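Local coordinates for protein glucose-6-phosphate 1-dehydrogenase (Mycobacterium avium, PDB 4LGV) that probably catalyses the NADP-dependent oxidation of glucose 6-phosphate to 6-phosphogluconolactone, the first step of the pentose phosphate pathway, at residues K215-D220 against A261-E266. Residues are numbered along the deposited sequence; the frame is centred on the assembly and turned at random.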
ATOM      1  N   LYS A 215       2.623   1.416   9.476  1.00 21.16           N
ATOM      2  CA  LYS A 215       2.760   1.248   8.040  1.00 21.78           C
ATOM      3  C   LYS A 215       3.660   0.106   7.623  1.00 20.60           C
ATOM      4  O   LYS A 215       3.465  -0.432   6.544  1.00 20.97           O
ATOM      5  CB  LYS A 215       3.330   2.515   7.412  1.00 24.41           C
ATOM      6  CG  LYS A 215       2.298   3.602   7.229  1.00 28.29           C
ATOM      7  CD  LYS A 215       1.216   3.069   6.271  1.00 31.61           C
ATOM      8  CE  LYS A 215       0.457   4.129   5.502  1.00 35.62           C
ATOM      9  NZ  LYS A 215      -0.132   4.980   6.546  1.00 38.83           N
ATOM     10  N   LEU A 216       4.633  -0.265   8.446  1.00 19.36           N
ATOM     11  CA  LEU A 216       5.584  -1.313   8.123  1.00 18.87           C
ATOM     12  C   LEU A 216       5.160  -2.682   8.648  1.00 18.79           C
ATOM     13  O   LEU A 216       5.788  -3.682   8.339  1.00 18.71           O
ATOM     14  CB  LEU A 216       6.956  -0.964   8.711  1.00 19.13           C
ATOM     15  CG  LEU A 216       7.546   0.409   8.401  1.00 19.76           C
ATOM     16  CD1 LEU A 216       8.835   0.692   9.135  1.00 20.00           C
ATOM     17  CD2 LEU A 216       7.768   0.541   6.901  1.00 20.07           C
ATOM     18  N   TRP A 217       4.067  -2.757   9.394  1.00 18.77           N
ATOM     19  CA  TRP A 217       3.834  -3.934  10.235  1.00 18.64           C
ATOM     20  C   TRP A 217       2.970  -5.016   9.586  1.00 18.95           C
ATOM     21  O   TRP A 217       1.955  -5.454  10.125  1.00 18.91           O
ATOM     22  CB  TRP A 217       3.196  -3.454  11.552  1.00 18.34           C
ATOM     23  CG  TRP A 217       3.660  -4.177  12.735  1.00 17.96           C
ATOM     24  CD1 TRP A 217       3.144  -5.336  13.232  1.00 17.87           C
ATOM     25  CD2 TRP A 217       4.681  -3.770  13.629  1.00 17.72           C
ATOM     26  NE1 TRP A 217       3.846  -5.702  14.368  1.00 18.02           N
ATOM     27  CE2 TRP A 217       4.786  -4.755  14.631  1.00 17.91           C
ATOM     28  CE3 TRP A 217       5.533  -2.673  13.690  1.00 18.07           C
ATOM     29  CZ2 TRP A 217       5.667  -4.632  15.701  1.00 17.98           C
ATOM     30  CZ3 TRP A 217       6.436  -2.571  14.734  1.00 17.97           C
ATOM     31  CH2 TRP A 217       6.493  -3.532  15.726  1.00 17.99           C
ATOM     32  N   ASP A 218       3.376  -5.428   8.404  1.00 20.01           N
ATOM     33  CA  ASP A 218       2.716  -6.492   7.637  1.00 19.97           C
ATOM     34  C   ASP A 218       3.681  -7.121   6.590  1.00 20.50           C
ATOM     35  O   ASP A 218       4.833  -6.695   6.458  1.00 21.16           O
ATOM     36  CB  ASP A 218       1.450  -6.000   7.011  1.00 20.07           C
ATOM     37  CG  ASP A 218       1.681  -4.907   5.994  1.00 20.88           C
ATOM     38  OD1 ASP A 218       2.718  -4.919   5.305  1.00 22.39           O
ATOM     39  OD2 ASP A 218       0.815  -4.034   5.853  1.00 20.71           O
ATOM     40  N   ARG A 219       3.229  -8.183   5.922  1.00 20.21           N
ATOM     41  CA  ARG A 219       4.059  -8.952   4.998  1.00 20.49           C
ATOM     42  C   ARG A 219       4.555  -8.172   3.798  1.00 20.83           C
ATOM     43  O   ARG A 219       5.418  -8.660   3.065  1.00 20.33           O
ATOM     44  CB  ARG A 219       3.252 -10.142   4.469  1.00 20.97           C
ATOM     45  CG  ARG A 219       2.048  -9.730   3.646  1.00 21.10           C
ATOM     46  CD  ARG A 219       1.041 -10.851   3.521  1.00 21.24           C
ATOM     47  NE  ARG A 219       1.576 -11.956   2.727  1.00 22.16           N
ATOM     48  CZ  ARG A 219       1.592 -12.000   1.390  1.00 21.93           C
ATOM     49  NH1 ARG A 219       1.180 -10.992   0.652  1.00 21.31           N
ATOM     50  NH2 ARG A 219       2.045 -13.080   0.805  1.00 22.24           N
ATOM     51  N   ASP A 220       4.009  -6.980   3.558  1.00 20.95           N
ATOM     52  CA  ASP A 220       4.448  -6.202   2.411  1.00 22.12           C
ATOM     53  C   ASP A 220       5.784  -5.558   2.749  1.00 21.93           C
ATOM     54  O   ASP A 220       6.561  -5.225   1.827  1.00 21.89           O
ATOM     55  CB  ASP A 220       3.429  -5.124   2.002  1.00 24.02           C
ATOM     56  CG  ASP A 220       2.134  -5.706   1.429  1.00 26.41           C
ATOM     57  OD1 ASP A 220       2.109  -6.868   0.996  1.00 26.82           O
ATOM     58  OD2 ASP A 220       1.125  -4.969   1.362  1.00 30.61           O
ATOM     59  N   ALA A 261       1.839 -13.270  19.599  1.00 19.63           N
ATOM     60  CA  ALA A 261       0.486 -12.796  19.345  1.00 20.07           C
ATOM     61  C   ALA A 261       0.343 -11.307  19.542  1.00 20.73           C
ATOM     62  O   ALA A 261      -0.335 -10.627  18.771  1.00 20.34           O
ATOM     63  CB  ALA A 261      -0.519 -13.533  20.206  1.00 20.60           C
ATOM     64  N   LEU A 262       1.008 -10.782  20.566  1.00 22.08           N
ATOM     65  CA  LEU A 262       0.975  -9.345  20.802  1.00 21.72           C
ATOM     66  C   LEU A 262       1.595  -8.607  19.620  1.00 20.80           C
ATOM     67  O   LEU A 262       1.150  -7.533  19.256  1.00 19.76           O
ATOM     68  CB  LEU A 262       1.743  -8.990  22.057  1.00 23.22           C
ATOM     69  CG  LEU A 262       1.048  -9.310  23.348  1.00 25.79           C
ATOM     70  CD1 LEU A 262       1.937  -8.988  24.548  1.00 26.99           C
ATOM     71  CD2 LEU A 262      -0.252  -8.551  23.510  1.00 27.00           C
ATOM     72  N   VAL A 263       2.665  -9.175  19.069  1.00 19.83           N
ATOM     73  CA  VAL A 263       3.401  -8.561  17.981  1.00 19.44           C
ATOM     74  C   VAL A 263       2.587  -8.645  16.702  1.00 18.98           C
ATOM     75  O   VAL A 263       2.649  -7.747  15.886  1.00 18.89           O
ATOM     76  CB  VAL A 263       4.770  -9.276  17.780  1.00 19.33           C
ATOM     77  CG1 VAL A 263       5.412  -8.873  16.475  1.00 19.43           C
ATOM     78  CG2 VAL A 263       5.710  -8.896  18.911  1.00 19.34           C
ATOM     79  N   ALA A 264       1.832  -9.725  16.547  1.00 18.48           N
ATOM     80  CA  ALA A 264       1.180 -10.050  15.268  1.00 17.95           C
ATOM     81  C   ALA A 264      -0.310  -9.742  15.159  1.00 18.33           C
ATOM     82  O   ALA A 264      -0.851  -9.653  14.051  1.00 19.31           O
ATOM     83  CB  ALA A 264       1.395 -11.477  14.977  1.00 18.09           C
ATOM     84  N   MET A 265      -0.983  -9.552  16.283  1.00 18.46           N
ATOM     85  CA  MET A 265      -2.449  -9.398  16.276  1.00 18.33           C
ATOM     86  C   MET A 265      -2.919  -8.136  15.593  1.00 18.33           C
ATOM     87  O   MET A 265      -2.195  -7.118  15.542  1.00 18.23           O
ATOM     88  CB  MET A 265      -3.005  -9.388  17.690  1.00 18.33           C
ATOM     89  CG  MET A 265      -2.523  -8.241  18.543  1.00 18.44           C
ATOM     90  SD  MET A 265      -3.041  -8.325  20.256  1.00 19.09           S
ATOM     91  CE  MET A 265      -2.427  -6.730  20.789  1.00 18.80           C
ATOM     92  N   GLU A 266      -4.162  -8.223  15.111  1.00 18.31           N
ATOM     93  CA  GLU A 266      -4.921  -7.066  14.698  1.00 18.42           C
ATOM     94  C   GLU A 266      -5.241  -6.218  15.944  1.00 18.85           C
ATOM     95  O   GLU A 266      -5.319  -6.733  17.057  1.00 19.17           O
ATOM     96  CB  GLU A 266      -6.225  -7.479  14.000  1.00 17.86           C
ATOM     97  CG  GLU A 266      -5.999  -8.351  12.792  1.00 17.98           C
ATOM     98  CD  GLU A 266      -5.166  -7.692  11.708  1.00 17.96           C
ATOM     99  OE1 GLU A 266      -5.401  -6.490  11.414  1.00 17.89           O
ATOM    100  OE2 GLU A 266      -4.304  -8.370  11.101  1.00 17.84           O
TER
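Trp217, in the loop between helix 211-214 and strand 222-230, reaches across to Val263 in the last turn of helix 246-264. The two backbones stay well apart, with the CA atoms of Trp217 and Ala264 8.4 Å from each other, and the indole covers the distance. The loop kinks at Trp217 in an inverse gamma turn, closed by a weak hydrogen bond from Asp218 N to Leu216 O; just beyond it, Asp218 OD1 accepts from Asp220 N at 3.0 Å in an Asx turn. The helix itself ends just past Val263, at Ala264, and Met265 is already in an extended conformation.

The CB of Trp217 points toward the helix, and a chi1 of -142°, well short of fully anti, carries the ring there. Its NE1 donates to Val263 O at 2.8 Å, with an N-H...O angle of 155°; the oxygen lies at the indole edge, near the ring plane, and is approached in the carbonyl plane. Val263 turns CG1 opposite its own main-chain nitrogen (chi1 167°), bringing it 4.3 Å from Trp217 CZ2 and adding a small apolar touch. Met352 of strand 347-354 packs against both side chains, and Leu206 of helix 200-209 also meets the indole.

The contact thus ties the loop to the helix end beside the large mixed sheet. One hydrogen bond pairs the buried indole N-H with a main-chain carbonyl of the final helical turn, satisfying two polar groups within an otherwise apolar contact.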